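Local coordinates for protein chinitase A (Streptomyces coelicolor, PDB 3EBV) that probably hydrolyses internal glycosidic bonds of chitin, this chain being the family 18 glycosyl hydrolase domain of a longer protein, at residues K77-V82 with D143-M148; P150-M155 with T203-I208; L187-K192 with G254-S259. One frame throughout, in Å; residues are numbered along the deposited sequence.

Contact 1 of 3, residues K77-V82 with D143-M148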
loop_
_atom_site.group_PDB
_atom_site.type_symbol
_atom_site.label_atom_id
_atom_site.label_comp_id
_atom_site.label_asym_id
_atom_site.label_seq_id
_atom_site.Cartn_x
_atom_site.Cartn_y
_atom_site.Cartn_z
ATOM N N LYS A 77 3.087 11.491 -5.013
ATOM C CA LYS A 77 2.772 11.637 -3.593
ATOM C C LYS A 77 3.768 10.787 -2.833
ATOM O O LYS A 77 4.152 9.701 -3.306
ATOM C CB LYS A 77 1.325 11.168 -3.265
ATOM C CG LYS A 77 0.224 11.883 -4.050
ATOM C CD LYS A 77 0.107 13.309 -3.542
ATOM C CE LYS A 77 -0.897 14.131 -4.328
ATOM N NZ LYS A 77 -1.120 15.493 -3.666
ATOM N N VAL A 78 4.208 11.261 -1.673
ATOM C CA VAL A 78 5.118 10.476 -0.843
ATOM C C VAL A 78 4.494 10.384 0.530
ATOM O O VAL A 78 4.214 11.417 1.143
ATOM C CB VAL A 78 6.545 11.121 -0.738
ATOM C CG1 VAL A 78 7.502 10.236 0.068
ATOM C CG2 VAL A 78 7.110 11.386 -2.141
ATOM N N ILE A 79 4.255 9.171 1.009
ATOM C CA ILE A 79 3.578 8.980 2.283
ATOM C C ILE A 79 4.443 8.148 3.219
ATOM O O ILE A 79 5.376 7.480 2.762
ATOM C CB ILE A 79 2.176 8.314 2.056
ATOM C CG1 ILE A 79 2.340 6.901 1.455
ATOM C CG2 ILE A 79 1.311 9.237 1.171
ATOM C CD1 ILE A 79 0.972 6.222 1.128
ATOM N N ILE A 80 4.173 8.226 4.522
ATOM C CA ILE A 80 4.881 7.411 5.514
ATOM C C ILE A 80 4.094 6.146 5.831
ATOM O O ILE A 80 2.917 6.236 6.198
ATOM C CB ILE A 80 5.238 8.254 6.805
ATOM C CG1 ILE A 80 6.050 7.455 7.795
ATOM C CG2 ILE A 80 3.975 8.863 7.454
ATOM C CD1 ILE A 80 7.436 7.056 7.259
ATOM N N SER A 81 4.752 4.981 5.742
ATOM C CA SER A 81 4.075 3.724 6.096
ATOM C C SER A 81 4.366 3.367 7.520
ATOM O O SER A 81 5.532 3.403 7.954
ATOM C CB SER A 81 4.492 2.589 5.151
ATOM O OG SER A 81 3.781 1.405 5.451
ATOM N N VAL A 82 3.330 2.989 8.263
ATOM C CA VAL A 82 3.470 2.526 9.642
ATOM C C VAL A 82 3.318 1.017 9.726
ATOM O O VAL A 82 2.369 0.460 9.145
ATOM C CB VAL A 82 2.409 3.193 10.547
ATOM C CG1 VAL A 82 2.579 2.738 11.982
ATOM C CG2 VAL A 82 2.516 4.726 10.429
ATOM N N ASP A 143 -7.065 16.757 1.642
ATOM C CA ASP A 143 -6.129 16.378 0.578
ATOM C C ASP A 143 -5.213 15.249 1.038
ATOM O O ASP A 143 -4.399 14.750 0.252
ATOM C CB ASP A 143 -5.269 17.572 0.138
ATOM C CG ASP A 143 -6.070 18.641 -0.608
ATOM O OD1 ASP A 143 -7.203 18.359 -1.092
ATOM O OD2 ASP A 143 -5.525 19.766 -0.715
HETATM N N MSE A 144 -5.322 14.853 2.300
HETATM C CA MSE A 144 -4.407 13.817 2.831
HETATM C C MSE A 144 -4.561 12.510 2.039
HETATM O O MSE A 144 -5.673 12.079 1.723
HETATM C CB MSE A 144 -4.655 13.536 4.307
HETATM C CG MSE A 144 -3.564 12.655 4.913
HETATM SE SE MSE A 144 -3.872 12.215 6.745
HETATM C CE MSE A 144 -5.441 11.044 6.500
ATOM N N ILE A 145 -3.427 11.922 1.686
ATOM C CA ILE A 145 -3.424 10.580 1.087
ATOM C C ILE A 145 -3.497 9.573 2.218
ATOM O O ILE A 145 -2.720 9.625 3.196
ATOM C CB ILE A 145 -2.140 10.356 0.269
ATOM C CG1 ILE A 145 -2.034 11.377 -0.882
ATOM C CG2 ILE A 145 -2.046 8.881 -0.238
ATOM C CD1 ILE A 145 -3.153 11.314 -1.939
ATOM N N LEU A 146 -4.420 8.595 2.069
ATOM C CA LEU A 146 -4.578 7.570 3.102
ATOM C C LEU A 146 -4.657 6.231 2.362
ATOM O O LEU A 146 -5.613 5.996 1.591
ATOM C CB LEU A 146 -5.868 7.788 3.929
ATOM C CG LEU A 146 -6.218 6.617 4.876
ATOM C CD1 LEU A 146 -5.123 6.281 5.888
ATOM C CD2 LEU A 146 -7.554 7.022 5.572
ATOM N N THR A 147 -3.650 5.390 2.583
ATOM C CA THR A 147 -3.689 4.046 1.987
ATOM C C THR A 147 -3.621 3.008 3.097
ATOM O O THR A 147 -3.228 3.304 4.221
ATOM C CB THR A 147 -2.501 3.847 0.965
ATOM O OG1 THR A 147 -1.245 3.837 1.667
ATOM C CG2 THR A 147 -2.466 4.957 -0.078
HETATM N N MSE A 148 -3.961 1.749 2.770
HETATM C CA MSE A 148 -3.849 0.645 3.722
HETATM C C MSE A 148 -3.346 -0.550 2.947
HETATM O O MSE A 148 -3.699 -0.684 1.761
HETATM C CB MSE A 148 -5.203 0.300 4.339
HETATM C CG MSE A 148 -5.892 1.548 4.954
HETATM SE SE MSE A 148 -7.606 1.037 5.794
HETATM C CE MSE A 148 -6.913 0.692 7.592
HETATM O O HOH W 1 -1.930 15.091 -0.932
#

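Contact 2 of 3, residues P150-M155 with T203-I208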
loop_
_atom_site.group_PDB
_atom_site.type_symbol
_atom_site.label_atom_id
_atom_site.label_comp_id
_atom_site.label_asym_id
_atom_site.label_seq_id
_atom_site.Cartn_x
_atom_site.Cartn_y
_atom_site.Cartn_z
ATOM N N PRO A 150 -3.566 -4.173 3.924
ATOM C CA PRO A 150 -3.938 -5.391 4.663
ATOM C C PRO A 150 -3.299 -6.642 4.063
ATOM O O PRO A 150 -2.960 -6.650 2.874
ATOM C CB PRO A 150 -5.461 -5.497 4.413
ATOM C CG PRO A 150 -5.719 -4.660 3.154
ATOM C CD PRO A 150 -4.717 -3.519 3.245
ATOM N N GLN A 151 -3.168 -7.665 4.907
ATOM C CA GLN A 151 -2.903 -9.020 4.426
ATOM C C GLN A 151 -4.227 -9.650 3.987
ATOM O O GLN A 151 -5.335 -9.152 4.295
ATOM C CB GLN A 151 -2.238 -9.822 5.543
ATOM C CG GLN A 151 -0.827 -9.317 5.819
ATOM C CD GLN A 151 -0.192 -10.105 6.926
ATOM O OE1 GLN A 151 0.450 -11.131 6.675
ATOM N NE2 GLN A 151 -0.408 -9.673 8.164
ATOM N N THR A 152 -4.150 -10.775 3.244
ATOM C CA THR A 152 -5.383 -11.323 2.708
ATOM C C THR A 152 -6.380 -11.711 3.815
ATOM O O THR A 152 -7.595 -11.603 3.642
ATOM C CB THR A 152 -5.082 -12.542 1.787
ATOM O OG1 THR A 152 -4.324 -13.506 2.533
ATOM C CG2 THR A 152 -4.360 -12.096 0.567
ATOM N N ILE A 153 -5.865 -12.182 4.945
ATOM C CA ILE A 153 -6.748 -12.575 6.063
ATOM C C ILE A 153 -7.557 -11.402 6.625
ATOM O O ILE A 153 -8.578 -11.614 7.328
ATOM C CB ILE A 153 -5.966 -13.198 7.236
ATOM C CG1 ILE A 153 -4.879 -12.238 7.756
ATOM C CG2 ILE A 153 -5.402 -14.535 6.797
ATOM C CD1 ILE A 153 -4.128 -12.757 8.982
ATOM N N ASP A 154 -7.136 -10.175 6.296
ATOM C CA ASP A 154 -7.785 -8.979 6.844
ATOM C C ASP A 154 -8.952 -8.466 5.994
ATOM O O ASP A 154 -9.656 -7.536 6.431
ATOM C CB ASP A 154 -6.750 -7.868 6.976
ATOM C CG ASP A 154 -5.620 -8.217 7.938
ATOM O OD1 ASP A 154 -5.925 -8.678 9.056
ATOM O OD2 ASP A 154 -4.446 -8.031 7.562
HETATM N N MSE A 155 -9.144 -9.024 4.791
HETATM C CA MSE A 155 -10.194 -8.541 3.884
HETATM C C MSE A 155 -11.018 -9.704 3.307
HETATM O O MSE A 155 -11.575 -9.583 2.208
HETATM C CB MSE A 155 -9.593 -7.751 2.713
HETATM C CG MSE A 155 -8.624 -6.609 3.092
HETATM SE SE MSE A 155 -9.567 -5.064 3.891
HETATM C CE MSE A 155 -10.395 -4.389 2.312
ATOM N N THR A 203 -8.158 -11.640 -8.947
ATOM C CA THR A 203 -9.494 -11.153 -9.309
ATOM C C THR A 203 -10.585 -11.560 -8.331
ATOM O O THR A 203 -11.468 -10.734 -8.009
ATOM C CB THR A 203 -9.875 -11.626 -10.755
ATOM O OG1 THR A 203 -9.816 -13.067 -10.798
ATOM C CG2 THR A 203 -8.899 -11.068 -11.774
ATOM N N ALA A 204 -10.556 -12.815 -7.876
ATOM C CA ALA A 204 -11.571 -13.302 -6.959
ATOM C C ALA A 204 -11.520 -12.672 -5.568
ATOM O O ALA A 204 -12.564 -12.531 -4.906
ATOM C CB ALA A 204 -11.545 -14.833 -6.888
ATOM N N LEU A 205 -10.305 -12.343 -5.099
ATOM C CA LEU A 205 -10.198 -11.675 -3.798
ATOM C C LEU A 205 -10.451 -10.171 -3.942
ATOM O O LEU A 205 -11.071 -9.591 -3.035
ATOM C CB LEU A 205 -8.811 -11.927 -3.174
ATOM C CG LEU A 205 -8.708 -13.239 -2.384
ATOM C CD1 LEU A 205 -8.953 -14.492 -3.209
ATOM C CD2 LEU A 205 -7.305 -13.319 -1.754
ATOM N N ALA A 206 -9.992 -9.533 -5.028
ATOM C CA ALA A 206 -10.346 -8.114 -5.255
ATOM C C ALA A 206 -11.859 -7.946 -5.329
ATOM O O ALA A 206 -12.413 -6.964 -4.823
ATOM C CB ALA A 206 -9.682 -7.584 -6.499
ATOM N N CYS A 207 -12.534 -8.923 -5.913
ATOM C CA CYS A 207 -14.007 -8.901 -6.004
ATOM C C CYS A 207 -14.674 -8.741 -4.625
ATOM O O CYS A 207 -15.727 -8.102 -4.504
ATOM C CB CYS A 207 -14.413 -10.247 -6.652
ATOM S SG CYS A 207 -16.182 -10.555 -6.751
ATOM N N ILE A 208 -14.111 -9.336 -3.574
ATOM C CA ILE A 208 -14.742 -9.221 -2.253
ATOM C C ILE A 208 -14.782 -7.724 -1.863
ATOM O O ILE A 208 -15.774 -7.252 -1.286
ATOM C CB ILE A 208 -13.941 -9.996 -1.164
ATOM C CG1 ILE A 208 -13.822 -11.484 -1.504
ATOM C CG2 ILE A 208 -14.571 -9.828 0.215
ATOM C CD1 ILE A 208 -12.832 -12.203 -0.603
HETATM O O HOH W 2 -10.218 -9.192 -0.303
#

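Contact 3 of 3, residues L187-K192 with G254-S259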
loop_
_atom_site.group_PDB
_atom_site.type_symbol
_atom_site.label_atom_id
_atom_site.label_comp_id
_atom_site.label_asym_id
_atom_site.label_seq_id
_atom_site.Cartn_x
_atom_site.Cartn_y
_atom_site.Cartn_z
ATOM N N LEU A 187 -10.589 -17.664 0.389
ATOM C CA LEU A 187 -11.863 -17.717 -0.360
ATOM C C LEU A 187 -11.981 -16.496 -1.272
ATOM O O LEU A 187 -11.590 -15.361 -0.878
ATOM C CB LEU A 187 -13.065 -17.758 0.574
ATOM C CG LEU A 187 -13.055 -18.916 1.549
ATOM C CD1 LEU A 187 -14.339 -18.847 2.361
ATOM C CD2 LEU A 187 -13.051 -20.221 0.775
ATOM N N GLY A 188 -12.545 -16.673 -2.462
ATOM C CA GLY A 188 -12.906 -15.534 -3.286
ATOM C C GLY A 188 -14.338 -15.089 -3.037
ATOM O O GLY A 188 -15.029 -15.648 -2.157
ATOM N N CYS A 189 -14.790 -14.072 -3.788
ATOM C CA CYS A 189 -16.153 -13.572 -3.522
ATOM C C CYS A 189 -17.240 -14.585 -3.883
ATOM O O CYS A 189 -18.404 -14.450 -3.472
ATOM C CB CYS A 189 -16.415 -12.273 -4.278
ATOM S SG CYS A 189 -16.344 -12.542 -6.073
ATOM N N ASP A 190 -16.852 -15.614 -4.641
ATOM C CA ASP A 190 -17.764 -16.712 -5.004
ATOM C C ASP A 190 -17.759 -17.861 -3.990
ATOM O O ASP A 190 -18.466 -18.894 -4.206
ATOM C CB ASP A 190 -17.366 -17.254 -6.377
ATOM C CG ASP A 190 -15.926 -17.792 -6.424
ATOM O OD1 ASP A 190 -15.219 -17.712 -5.393
ATOM O OD2 ASP A 190 -15.482 -18.238 -7.516
ATOM N N GLY A 191 -16.994 -17.734 -2.909
ATOM C CA GLY A 191 -16.938 -18.763 -1.877
ATOM C C GLY A 191 -16.039 -19.941 -2.205
ATOM O O GLY A 191 -15.977 -20.889 -1.425
ATOM N N LYS A 192 -15.260 -19.823 -3.281
ATOM C CA LYS A 192 -14.339 -20.914 -3.695
ATOM C C LYS A 192 -12.921 -20.624 -3.221
ATOM O O LYS A 192 -12.577 -19.463 -3.008
ATOM C CB LYS A 192 -14.366 -21.097 -5.218
ATOM C CG LYS A 192 -15.742 -21.406 -5.814
ATOM C CD LYS A 192 -15.633 -21.840 -7.283
ATOM C CE LYS A 192 -16.962 -22.419 -7.719
ATOM N NZ LYS A 192 -16.933 -22.806 -9.206
ATOM N N GLY A 254 -9.051 -15.405 -15.792
ATOM C CA GLY A 254 -8.778 -16.843 -15.606
ATOM C C GLY A 254 -10.117 -17.569 -15.474
ATOM O O GLY A 254 -11.110 -17.170 -16.143
ATOM N N SER A 255 -10.201 -18.631 -14.667
ATOM C CA SER A 255 -11.505 -19.299 -14.478
ATOM C C SER A 255 -12.538 -18.386 -13.797
ATOM O O SER A 255 -13.772 -18.530 -13.954
ATOM C CB SER A 255 -11.395 -20.606 -13.682
ATOM O OG SER A 255 -11.237 -20.408 -12.270
ATOM N N PHE A 256 -12.051 -17.472 -12.943
ATOM C CA PHE A 256 -12.961 -16.595 -12.216
ATOM C C PHE A 256 -13.349 -15.374 -13.057
ATOM O O PHE A 256 -12.489 -14.633 -13.524
ATOM C CB PHE A 256 -12.352 -16.089 -10.893
ATOM C CG PHE A 256 -13.308 -15.184 -10.193
ATOM C CD1 PHE A 256 -14.502 -15.689 -9.633
ATOM C CD2 PHE A 256 -13.093 -13.808 -10.226
ATOM C CE1 PHE A 256 -15.468 -14.809 -9.077
ATOM C CE2 PHE A 256 -14.049 -12.941 -9.640
ATOM C CZ PHE A 256 -15.223 -13.441 -9.088
ATOM N N LYS A 257 -14.662 -15.245 -13.233
ATOM C CA LYS A 257 -15.211 -14.105 -13.984
ATOM C C LYS A 257 -16.024 -13.202 -13.069
ATOM O O LYS A 257 -17.068 -13.588 -12.553
ATOM C CB LYS A 257 -16.104 -14.632 -15.128
ATOM C CG LYS A 257 -16.800 -13.473 -15.920
ATOM C CD LYS A 257 -15.769 -12.671 -16.694
ATOM C CE LYS A 257 -16.380 -11.460 -17.455
ATOM N NZ LYS A 257 -16.807 -10.379 -16.487
ATOM N N PRO A 258 -15.503 -11.969 -12.818
ATOM C CA PRO A 258 -16.328 -11.062 -12.035
ATOM C C PRO A 258 -17.686 -10.817 -12.693
ATOM O O PRO A 258 -17.801 -10.840 -13.924
ATOM C CB PRO A 258 -15.501 -9.763 -12.013
ATOM C CG PRO A 258 -14.064 -10.169 -12.327
ATOM C CD PRO A 258 -14.208 -11.388 -13.246
ATOM N N SER A 259 -18.709 -10.534 -11.896
ATOM C CA SER A 259 -20.011 -10.269 -12.487
ATOM C C SER A 259 -20.066 -8.964 -13.237
ATOM O O SER A 259 -20.856 -8.814 -14.165
ATOM C CB SER A 259 -21.105 -10.283 -11.436
ATOM O OG SER A 259 -21.179 -11.561 -10.825
#

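Contact 1 of 3, residues K77-V82 with D143-M148
I79 and I145 face each other with CA atoms 7.3 Å apart on strands 77-82 and 145-148, whose segment axes run in the same general sense at 47° and approach no closer than 8.3 Å, because strand 115-120 lies between them in the sheet. The two can therefore meet through side chains alone. At the centre, CG2 of I79 lies 3.7 Å from CG2 of I145, the two chains crossing at about a right angle; branched residues suit this place because each offers methyls in two directions. The second I79 branch carries CD1 to within 3.3 Å of T147 OG1. That hydroxyl has its polar partner in D117 of the intervening strand, which also binds S81 OG through its other carboxylate oxygen. At the outer end the K77 chain bends at chi2 (-71°), which lays CD 3.9 Å from I145 CG1, while K77 NZ donates to a water 2.9 Å away, which in turn donates to D143 O. Lysine fits here by having both a greasy stem and a charged tip. The contact thus grades from solvated lysine through hydrocarbon to the T147 and S81 hydroxyls that grip D117, a carboxylate of the family 18 DxxDxDxE signature and so probably part of the TIM-barrel active site.

Contact 2 of 3, residues P150-M155 with T203-I208
T152 CG2 and L205 CD2 touch at 3.9 Å, methyl to methyl, and three residues further along each segment the carbonyl oxygen M155 O rests 3.6 Å from I208 CG2. Leucine and isoleucine, spaced three apart, lie on the same flank of helix 199-210 and so reach the loop together. The threonine suits its place by having two unlike branches: with chi1 at 56° its methyl is turned to the leucine, while OG1 is hydrogen-bonded to S183 OG. Between the two pairs a water lies 2.9 Å from M155 O and at a like distance from L205 O, within hydrogen-bonding reach of both, although other acceptors compete for its protons. The loop itself is held by a short 3-10 turn, in which D154 N bonds to Q151 O at 2.9 Å; the D154 carboxylate answers by taking Q151 N on the anti lone pair of OD2, at 3.0 Å. Further out, the selenomethionine side chain of M155 packs on V176 and M178 of strand 175-179 and on Y162 and F163 of helix 161-168, and L205 meets M178 as well as M186 of strand 186-187. The loop following strand 145-148 is thus wedged between these strands, its own following helix and helix 199-210.

Contact 3 of 3, residues L187-K192 with G254-S259
C189 and D190 bring their side chains to F256 with the same first torsion: SG (chi1 63°) and CG each stand between their own backbone N and carbonyl carbon, while F256 reaches across with its ring anti to the backbone N (chi1 179°). The sulfur lies 3.3 Å from F256 CZ, a tight sulfur-aromatic contact with SG 4.5 Å from the ring centroid in an oblique direction. Beside it, D190 OD2 approaches CD1 of the same ring to 3.5 Å, the carboxylate and ring planes being nearly perpendicular at 81°. Phenylalanine suits this place because its ring is long enough to meet the sulfur at CZ and the carboxylate oxygen near CD1, both obliquely. Each carboxylate oxygen is held by a hydrogen bond: OD2 is bonded to Y194 OH, and OD1 accepts K192 N at 3.0 Å from well above its plane, making an Asx turn. Replacing D190 by an alanine here would probably leave both K192 N and the Y194 hydroxyl without their mate and open a gap beside the F256 ring. C189 and D190 are the two central residues of a type I beta turn from G188 to G191, closed by G191 N to G188 O at 3.0 Å; G191 takes a left-handed backbone conformation, which a residue without a side chain adopts most easily. In the 254-259 loop, F256 N and S255 OG are both bound by D200 of helix 199-210, one on each carboxylate oxygen, fixing the root of the phenylalanine, whose ring also rests on T203, A204 and C207. C207 completes the disulfide with C189, so the sulfur at the ring is covalently tied to the helix that the ring covers. The arrangement is that of a small antiparallel hairpin, strands 186-187 and 193-194, whose Asx-braced turn is fastened by a disulfide to helix 199-210 on the outside of the barrel.

How the contacts relate
Contact 1 is the core of the set, built from aliphatic branches within the TIM barrel, whereas contact 3, centred about 30 Å from it, lies toward the surface and sets a cystine sulfur and a carboxylate against an aromatic ring. Contact 2 stands between: buried, but joining a loop to a helix through methyls and a water. Contacts 1 and 2 follow one another along the strand and loop of 143-155 without further touch. Contacts 2 and 3, with centres 11 Å apart, meet at helix 199-210: the C207-C189 disulfide couples them, A204 O probably accepts a hydrogen bond from C189 N, and T203 and I208 pack against F256 and L187.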